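Local atomic coordinates of flavohemoglobin (Malassezia yamatoensis, PDB entry 6O0A), a protein that probably detoxifies nitric oxide by oxidising it at a globin haem, with electrons passed from a reduced nicotinamide nucleotide through bound FAD. Residues A[25-30]-A[137-142]; A[78-83]-A[144-149]; A[307-312]-A[332-337]. All coordinates share one frame; numbering follows the deposited sequence.

Contact 1: residues A[25-30]-A[137-142]; sequences QPVIQA and PDIVEA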
# COMPACT_ATOMS: atom_id res chain seq x y z
N GLN A 25 17.76 22.51 13.55
CA GLN A 25 18.62 21.78 12.61
C GLN A 25 19.80 21.10 13.30
O GLN A 25 19.95 19.87 13.16
CB GLN A 25 19.10 22.72 11.50
CG GLN A 25 18.03 23.01 10.45
CD GLN A 25 18.30 24.30 9.69
OE1 GLN A 25 19.44 24.73 9.55
NE2 GLN A 25 17.23 24.93 9.20
N PRO A 26 20.65 21.81 14.05
CA PRO A 26 21.82 21.14 14.63
C PRO A 26 21.45 20.09 15.66
O PRO A 26 22.18 19.11 15.84
CB PRO A 26 22.61 22.28 15.28
CG PRO A 26 21.97 23.53 14.84
CD PRO A 26 20.57 23.21 14.49
N VAL A 27 20.33 20.26 16.35
CA VAL A 27 19.91 19.26 17.33
C VAL A 27 19.49 17.98 16.62
O VAL A 27 19.86 16.88 17.04
CB VAL A 27 18.79 19.81 18.22
CG1 VAL A 27 18.37 18.75 19.25
CG2 VAL A 27 19.24 21.10 18.90
N ILE A 28 18.68 18.11 15.56
CA ILE A 28 18.28 16.95 14.78
C ILE A 28 19.50 16.28 14.18
O ILE A 28 19.65 15.05 14.22
CB ILE A 28 17.27 17.34 13.68
CG1 ILE A 28 16.00 17.94 14.30
CG2 ILE A 28 16.91 16.13 12.83
CD1 ILE A 28 15.36 17.03 15.34
N GLN A 29 20.41 17.09 13.62
CA GLN A 29 21.64 16.57 13.04
C GLN A 29 22.42 15.74 14.06
O GLN A 29 22.88 14.63 13.75
CB GLN A 29 22.50 17.73 12.52
CG GLN A 29 23.85 17.31 11.98
CD GLN A 29 23.73 16.58 10.66
OE1 GLN A 29 22.96 16.98 9.79
NE2 GLN A 29 24.49 15.50 10.52
N ALA A 30 22.59 16.26 15.27
CA ALA A 30 23.42 15.60 16.27
C ALA A 30 22.76 14.38 16.89
O ALA A 30 23.46 13.44 17.29
CB ALA A 30 23.82 16.59 17.37
N PRO A 137 15.10 19.30 27.22
CA PRO A 137 14.21 20.19 26.45
C PRO A 137 14.66 20.45 25.03
O PRO A 137 13.83 20.44 24.11
CB PRO A 137 14.21 21.47 27.29
CG PRO A 137 14.34 20.96 28.69
CD PRO A 137 15.30 19.80 28.60
N ASP A 138 15.96 20.66 24.81
CA ASP A 138 16.43 20.94 23.46
C ASP A 138 16.08 19.80 22.50
O ASP A 138 15.61 20.04 21.38
CB ASP A 138 17.94 21.23 23.45
CG ASP A 138 18.78 20.17 24.19
OD1 ASP A 138 18.24 19.16 24.72
OD2 ASP A 138 20.01 20.35 24.25
N ILE A 139 16.28 18.56 22.94
CA ILE A 139 16.01 17.41 22.07
C ILE A 139 14.51 17.25 21.84
O ILE A 139 14.06 17.02 20.71
CB ILE A 139 16.63 16.13 22.69
CG1 ILE A 139 18.16 16.25 22.70
CG2 ILE A 139 16.18 14.89 21.94
CD1 ILE A 139 18.86 15.06 23.35
N VAL A 140 13.72 17.34 22.91
CA VAL A 140 12.28 17.19 22.78
C VAL A 140 11.71 18.30 21.91
O VAL A 140 10.87 18.06 21.04
CB VAL A 140 11.62 17.14 24.17
CG1 VAL A 140 10.11 17.18 24.04
CG2 VAL A 140 12.09 15.91 24.93
N GLU A 141 12.21 19.53 22.08
CA GLU A 141 11.71 20.65 21.28
C GLU A 141 11.99 20.43 19.79
O GLU A 141 11.11 20.63 18.95
CB GLU A 141 12.35 21.96 21.75
CG GLU A 141 11.80 23.18 21.05
CD GLU A 141 12.51 24.44 21.48
OE1 GLU A 141 12.45 24.78 22.68
OE2 GLU A 141 13.17 25.07 20.63
N ALA A 142 13.22 20.03 19.45
CA ALA A 142 13.57 19.87 18.05
C ALA A 142 12.79 18.74 17.39
O ALA A 142 12.29 18.88 16.27
CB ALA A 142 15.08 19.64 17.91

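Contact 2: residues A[78-83]-A[144-149]; sequences GSIAIF and TEVYWL. With HEM (protoporphyrin IX containing Fe), chain C.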
# COMPACT_ATOMS: atom_id res chain seq x y z
N GLY A 78 9.65 5.16 12.29
CA GLY A 78 10.78 5.09 11.37
C GLY A 78 10.67 6.11 10.25
O GLY A 78 11.67 6.73 9.86
N SER A 79 9.46 6.29 9.72
CA SER A 79 9.24 7.33 8.72
C SER A 79 9.55 8.72 9.28
O SER A 79 9.94 9.61 8.52
CB SER A 79 7.79 7.29 8.24
OG SER A 79 6.91 7.67 9.28
N ILE A 80 9.38 8.92 10.58
CA ILE A 80 9.74 10.21 11.17
C ILE A 80 11.25 10.42 11.10
O ILE A 80 11.72 11.54 10.83
CB ILE A 80 9.20 10.32 12.61
CG1 ILE A 80 7.67 10.27 12.62
CG2 ILE A 80 9.68 11.61 13.27
CD1 ILE A 80 7.03 10.21 14.02
N ALA A 81 12.03 9.35 11.28
CA ALA A 81 13.48 9.46 11.15
C ALA A 81 13.89 9.69 9.70
O ALA A 81 14.78 10.51 9.42
CB ALA A 81 14.14 8.21 11.70
N ILE A 82 13.28 8.97 8.76
CA ILE A 82 13.54 9.21 7.34
C ILE A 82 13.23 10.66 7.00
O ILE A 82 13.99 11.32 6.28
CB ILE A 82 12.72 8.24 6.48
CG1 ILE A 82 13.21 6.80 6.67
CG2 ILE A 82 12.77 8.63 5.01
CD1 ILE A 82 12.31 5.76 6.04
N PHE A 83 12.10 11.17 7.50
CA PHE A 83 11.68 12.53 7.20
C PHE A 83 12.68 13.54 7.75
O PHE A 83 13.06 14.49 7.06
CB PHE A 83 10.29 12.76 7.80
CG PHE A 83 9.74 14.14 7.59
CD1 PHE A 83 9.20 14.51 6.37
CD2 PHE A 83 9.74 15.06 8.63
CE1 PHE A 83 8.67 15.77 6.18
CE2 PHE A 83 9.21 16.34 8.44
CZ PHE A 83 8.69 16.69 7.22
N THR A 144 9.91 17.52 18.41
CA THR A 144 8.52 17.96 18.32
C THR A 144 8.28 18.79 17.06
O THR A 144 7.26 18.62 16.38
CB THR A 144 8.17 18.74 19.59
OG1 THR A 144 8.24 17.84 20.70
CG2 THR A 144 6.77 19.34 19.49
N GLU A 145 9.22 19.69 16.72
CA GLU A 145 9.08 20.46 15.49
C GLU A 145 9.03 19.54 14.28
O GLU A 145 8.18 19.71 13.39
CB GLU A 145 10.22 21.46 15.35
CG GLU A 145 10.01 22.39 14.16
CD GLU A 145 11.12 23.40 13.97
OE1 GLU A 145 11.91 23.63 14.92
OE2 GLU A 145 11.21 23.97 12.86
N VAL A 146 9.93 18.55 14.23
CA VAL A 146 9.94 17.57 13.15
C VAL A 146 8.60 16.84 13.07
O VAL A 146 8.01 16.73 12.00
CB VAL A 146 11.11 16.57 13.34
CG1 VAL A 146 11.05 15.44 12.31
CG2 VAL A 146 12.44 17.29 13.27
N TYR A 147 8.10 16.38 14.22
CA TYR A 147 6.82 15.68 14.23
C TYR A 147 5.71 16.54 13.63
O TYR A 147 4.93 16.07 12.80
CB TYR A 147 6.43 15.26 15.65
CG TYR A 147 5.08 14.55 15.69
CD1 TYR A 147 3.88 15.26 15.82
CD2 TYR A 147 5.00 13.17 15.54
CE1 TYR A 147 2.64 14.61 15.82
CE2 TYR A 147 3.77 12.51 15.55
CZ TYR A 147 2.60 13.24 15.68
OH TYR A 147 1.38 12.58 15.68
N TRP A 148 5.60 17.80 14.07
CA TRP A 148 4.45 18.59 13.64
C TRP A 148 4.57 19.06 12.19
O TRP A 148 3.55 19.24 11.52
CB TRP A 148 4.22 19.75 14.60
CG TRP A 148 3.55 19.23 15.85
CD1 TRP A 148 4.07 19.19 17.11
CD2 TRP A 148 2.27 18.59 15.92
NE1 TRP A 148 3.17 18.59 17.97
CE2 TRP A 148 2.06 18.21 17.26
CE3 TRP A 148 1.27 18.31 14.98
CZ2 TRP A 148 0.89 17.57 17.68
CZ3 TRP A 148 0.11 17.67 15.40
CH2 TRP A 148 -0.06 17.31 16.74
N LEU A 149 5.80 19.25 11.69
CA LEU A 149 5.96 19.52 10.26
C LEU A 149 5.38 18.38 9.44
O LEU A 149 4.67 18.60 8.45
CB LEU A 149 7.43 19.70 9.92
CG LEU A 149 8.08 21.03 10.27
CD1 LEU A 149 9.57 20.95 10.01
CD2 LEU A 149 7.45 22.12 9.43
CHA HEM C . 0.40 3.37 8.75
CHB HEM C . 3.36 7.18 9.47
CHC HEM C . 0.03 9.21 12.37
CHD HEM C . -2.60 5.13 12.17
C1A HEM C . 1.47 4.23 8.68
C2A HEM C . 2.67 4.04 7.89
C3A HEM C . 3.48 5.09 8.08
C4A HEM C . 2.84 5.98 9.02
CMA HEM C . 4.87 5.32 7.45
CAA HEM C . 2.93 2.83 6.96
CBA HEM C . 2.36 3.24 5.61
CGA HEM C . 2.48 2.09 4.63
O1A HEM C . 2.07 0.96 4.98
O2A HEM C . 2.99 2.31 3.51
C1B HEM C . 2.71 8.07 10.31
C2B HEM C . 3.24 9.35 10.76
C3B HEM C . 2.32 9.90 11.58
C4B HEM C . 1.19 9.00 11.65
CMB HEM C . 4.62 9.88 10.35
CAB HEM C . 2.37 11.26 12.32
CBB HEM C . 3.22 12.26 12.04
C1C HEM C . -0.95 8.26 12.59
C2C HEM C . -2.06 8.41 13.49
C3C HEM C . -2.80 7.28 13.44
C4C HEM C . -2.15 6.39 12.51
CMC HEM C . -2.31 9.69 14.31
CAC HEM C . -4.08 6.89 14.22
CBC HEM C . -4.36 7.38 15.45
C1D HEM C . -2.01 4.32 11.22
C2D HEM C . -2.50 3.00 10.85
C3D HEM C . -1.68 2.51 9.92
C4D HEM C . -0.64 3.49 9.66
CMD HEM C . -3.75 2.33 11.47
CAD HEM C . -1.83 1.12 9.25
CBD HEM C . -0.72 0.22 9.79
CGD HEM C . -1.06 -0.33 11.15
O1D HEM C . -2.19 -0.86 11.34
O2D HEM C . -0.19 -0.27 12.06
NA HEM C . 1.61 5.44 9.35
NB HEM C . 1.47 7.90 10.87
NC HEM C . -1.03 7.01 12.00
ND HEM C . -0.88 4.59 10.46
FE HEM C . 0.17 6.36 10.46

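Contact 3: residues A[307-312]-A[332-337]; sequences REVMII and KELKKA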
# COMPACT_ATOMS: atom_id res chain seq x y z
N ARG A 307 -0.18 2.17 -26.54
CA ARG A 307 1.13 1.92 -25.94
C ARG A 307 1.55 0.47 -26.12
O ARG A 307 0.72 -0.45 -26.10
CB ARG A 307 1.10 2.25 -24.45
CG ARG A 307 0.83 3.69 -24.11
CD ARG A 307 0.70 3.84 -22.59
NE ARG A 307 0.22 5.17 -22.23
CZ ARG A 307 1.01 6.22 -22.02
NH1 ARG A 307 2.33 6.09 -22.13
NH2 ARG A 307 0.49 7.39 -21.71
N GLU A 308 2.85 0.27 -26.27
CA GLU A 308 3.40 -1.07 -26.14
C GLU A 308 3.34 -1.49 -24.69
O GLU A 308 3.83 -0.76 -23.81
CB GLU A 308 4.85 -1.13 -26.64
CG GLU A 308 4.99 -0.84 -28.12
CD GLU A 308 6.38 -1.14 -28.62
OE1 GLU A 308 7.23 -1.59 -27.82
OE2 GLU A 308 6.63 -0.93 -29.83
N VAL A 309 2.72 -2.63 -24.42
CA VAL A 309 2.53 -3.13 -23.07
C VAL A 309 3.14 -4.53 -23.00
O VAL A 309 2.76 -5.41 -23.78
CB VAL A 309 1.05 -3.16 -22.66
CG1 VAL A 309 0.88 -3.73 -21.26
CG2 VAL A 309 0.43 -1.76 -22.73
N MET A 310 4.09 -4.72 -22.10
CA MET A 310 4.71 -6.02 -21.88
C MET A 310 4.35 -6.47 -20.47
O MET A 310 4.64 -5.76 -19.50
CB MET A 310 6.23 -5.94 -22.05
CG MET A 310 6.97 -7.23 -21.78
SD MET A 310 8.76 -6.98 -21.75
CE MET A 310 9.01 -6.05 -23.27
N ILE A 311 3.71 -7.62 -20.36
CA ILE A 311 3.28 -8.13 -19.07
C ILE A 311 4.04 -9.42 -18.79
O ILE A 311 4.01 -10.35 -19.60
CB ILE A 311 1.76 -8.38 -19.03
CG1 ILE A 311 1.01 -7.07 -19.29
CG2 ILE A 311 1.35 -8.97 -17.67
CD1 ILE A 311 -0.20 -7.21 -20.18
N ILE A 312 4.72 -9.47 -17.64
CA ILE A 312 5.49 -10.64 -17.23
C ILE A 312 4.96 -11.05 -15.86
O ILE A 312 5.16 -10.33 -14.88
CB ILE A 312 7.00 -10.37 -17.18
CG1 ILE A 312 7.46 -9.61 -18.43
CG2 ILE A 312 7.77 -11.68 -17.05
CD1 ILE A 312 7.45 -10.43 -19.71
N LYS A 332 -5.72 -9.39 -24.96
CA LYS A 332 -6.03 -9.58 -26.38
C LYS A 332 -6.67 -8.34 -26.99
O LYS A 332 -6.59 -8.13 -28.20
CB LYS A 332 -6.96 -10.78 -26.57
CG LYS A 332 -6.27 -12.11 -26.54
CD LYS A 332 -7.13 -13.20 -27.14
CE LYS A 332 -8.20 -13.67 -26.17
NZ LYS A 332 -8.34 -15.16 -26.22
N GLU A 333 -7.34 -7.53 -26.16
CA GLU A 333 -8.01 -6.34 -26.64
C GLU A 333 -7.04 -5.18 -26.87
O GLU A 333 -7.42 -4.20 -27.52
CB GLU A 333 -9.12 -5.94 -25.66
CG GLU A 333 -10.23 -6.99 -25.60
CD GLU A 333 -11.07 -6.98 -24.33
OE1 GLU A 333 -10.83 -6.14 -23.43
OE2 GLU A 333 -11.97 -7.83 -24.23
N LEU A 334 -5.82 -5.26 -26.35
CA LEU A 334 -4.86 -4.20 -26.57
C LEU A 334 -4.19 -4.33 -27.93
O LEU A 334 -3.96 -5.44 -28.42
CB LEU A 334 -3.80 -4.21 -25.47
CG LEU A 334 -4.34 -3.76 -24.12
CD1 LEU A 334 -3.32 -4.05 -23.05
CD2 LEU A 334 -4.66 -2.27 -24.18
N LYS A 335 -3.88 -3.18 -28.52
CA LYS A 335 -3.25 -3.16 -29.84
C LYS A 335 -1.87 -3.83 -29.80
O LYS A 335 -1.55 -4.65 -30.67
CB LYS A 335 -3.14 -1.71 -30.33
N LYS A 336 -1.06 -3.50 -28.80
CA LYS A 336 0.34 -3.91 -28.75
C LYS A 336 0.66 -4.45 -27.35
O LYS A 336 1.44 -3.86 -26.61
CB LYS A 336 1.27 -2.75 -29.10
CG LYS A 336 1.01 -2.12 -30.45
CD LYS A 336 2.03 -1.04 -30.73
CE LYS A 336 1.68 -0.26 -31.98
NZ LYS A 336 2.63 0.87 -32.17
N ALA A 337 0.05 -5.58 -26.99
CA ALA A 337 0.34 -6.21 -25.71
C ALA A 337 0.94 -7.59 -25.93
O ALA A 337 0.62 -8.29 -26.89
CB ALA A 337 -0.92 -6.34 -24.84
O HOH W 1 -1.67 -1.37 -26.87

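Contact 1: residues A[25-30]-A[137-142]
In the globin domain, the start of the first helix (25-53) crosses the start of the last (137-163), and Val-27 and Ile-28 of the one close on Ala-142 of the other. The short segments run nearly at right angles, 99° apart, with axes 9.1 Å from each other. Val-27 does most of the work. Its CG1 branch stands anti to the backbone N (chi1 -179°) and reaches in among the turns of 137-142. There it lies 3.7 Å from the CB of Ala-142 and 3.9 Å from the CA of Ile-139. The same methyl rests 3.7 Å from the backbone O of Asp-138, an oxygen already taken by the N of Ala-142 within the helix. Ile-28 approaches Ala-142 from the neighbouring position, its CD1 ending 3.7 Å from that CB, so this small methyl meets two branched side chains at about a right angle to each other. Beyond it, Ile-28 also touches Trp-143 and Val-146, as well as Ala-84 and Leu-88 of helix 75-89. At the outer margin, Glu-141 forms a salt bridge with Lys-23, just ahead of the first helix. This small apolar crossing probably corresponds to the pairing of helices A and H of the globin fold.

Contact 2: residues A[78-83]-A[144-149]
Ile-80 and Phe-83, one helical turn apart on helix 75-89, pack against Val-146, Tyr-147 and Leu-149 of helix 137-163. In globin terms these probably correspond to helices E and H, meeting beside the haem; the short segments cross at 100° with 10.1 Å between their axes. The side chains fall into two groups. In the group nearer the haem, Ile-80 is stretched out, with CD1 anti to CA (chi2 173°), and this methyl comes to the edge of the Tyr-147 ring, near its plane, 3.9 Å from CD2. The tyrosine itself leaves its backbone pointing away from helix 75-89, and the ring then runs along the vinyl group of the haem, CE2 lying 3.6 Å from HEM CBB. The ring is fixed at its far end by a hydrogen bond from its OH group to the backbone O of Tyr-116, and it meets Tyr-120 edge-to-face. In the second group Phe-83 leaves its backbone toward 144-149, with CG anti to the backbone N (chi1 179°). Val-146 CG1 sits in the plane of the Phe-83 ring, at its edge, 3.9 Å from CD2, and the two side chains run antiparallel alongside each other. Leu-149 stands at about a right angle to Phe-83, its CB also near the ring edge, 4.1 Å from CE2. Ile-80 CG2 links the groups by touching Val-146 CG1 as well. Ser-79, one residue before Ile-80, belongs to the haem pocket too: its hydroxyl turns back to hydrogen-bond the backbone O of Leu-76, and Ser-79 OG lies 3.4 Å from the methyl carbon HEM CMB.

Contact 3: residues A[307-312]-A[332-337]
Val-309 carries CG1 anti to its backbone N (chi1 178°), which leaves CG2 beside that N and facing Leu-334, whose CD1 lies 4.4 Å away. On the other face of the sheet Lys-336 starts with CG beside its own N (chi1 -57°) and then runs extended, crossing the Glu-308 side chain so that its CD meets Glu-308 CG at 4.0 Å. Only the aliphatic parts touch: the charged ends, Glu-308 OE2 and Lys-336 NZ, stay 5.0 Å apart, so any attraction between them is probably modest. Ala-337 shares the face of Val-309, and their CB atoms are close enough to pack. These residues join the two strands of a beta-alpha-beta unit, 308-315 and 336-343, connected by helix 324-332, in the parallel sheet of the NAD-binding domain. The strands pair in parallel from Val-309 and Ala-337 onward. The N of Val-309 donates to the O of Lys-336 at 2.8 Å, with an angle of 166° at the hydrogen, and the O of Val-309 is approached by the CA of Ala-337 at 3.2 Å in a CA-H...O contact; Val-309 pairs further with Lys-338. A water bridges the segments at their start, giving a hydrogen bond to the O of Arg-307 (2.7 Å) and taking one from the N of Lys-336 (2.9 Å). The Arg-307 side chain leaves in another direction, to a salt bridge with Glu-274 and the backbone oxygens of Asp-276 and Ser-279. Leu-334, in the turn leading to the second strand, also packs on Val-297 of helix 290-302.

How the contacts relate
Contacts 1 and 2 are neighbours on helix 137-163, with centres 12 Å apart, and their segments alternate along the chain. They touch directly where Ile-28 CD1 packs on Val-146 CG2 at 3.6 Å, so one apolar core runs from the outer helix crossing inward to the haem. Contact 2 supplies Ser-79, Ile-80 and Tyr-147 to the haem pocket, whereas the side chain of Ile-28 in contact 1 is about 13 Å from the haem. Contact 3 belongs to the reductase part, on the opposite side of the chain's centre, and touches neither globin contact: its nearest atoms are about 27 Å from contact 2 and about 39 Å from contact 1.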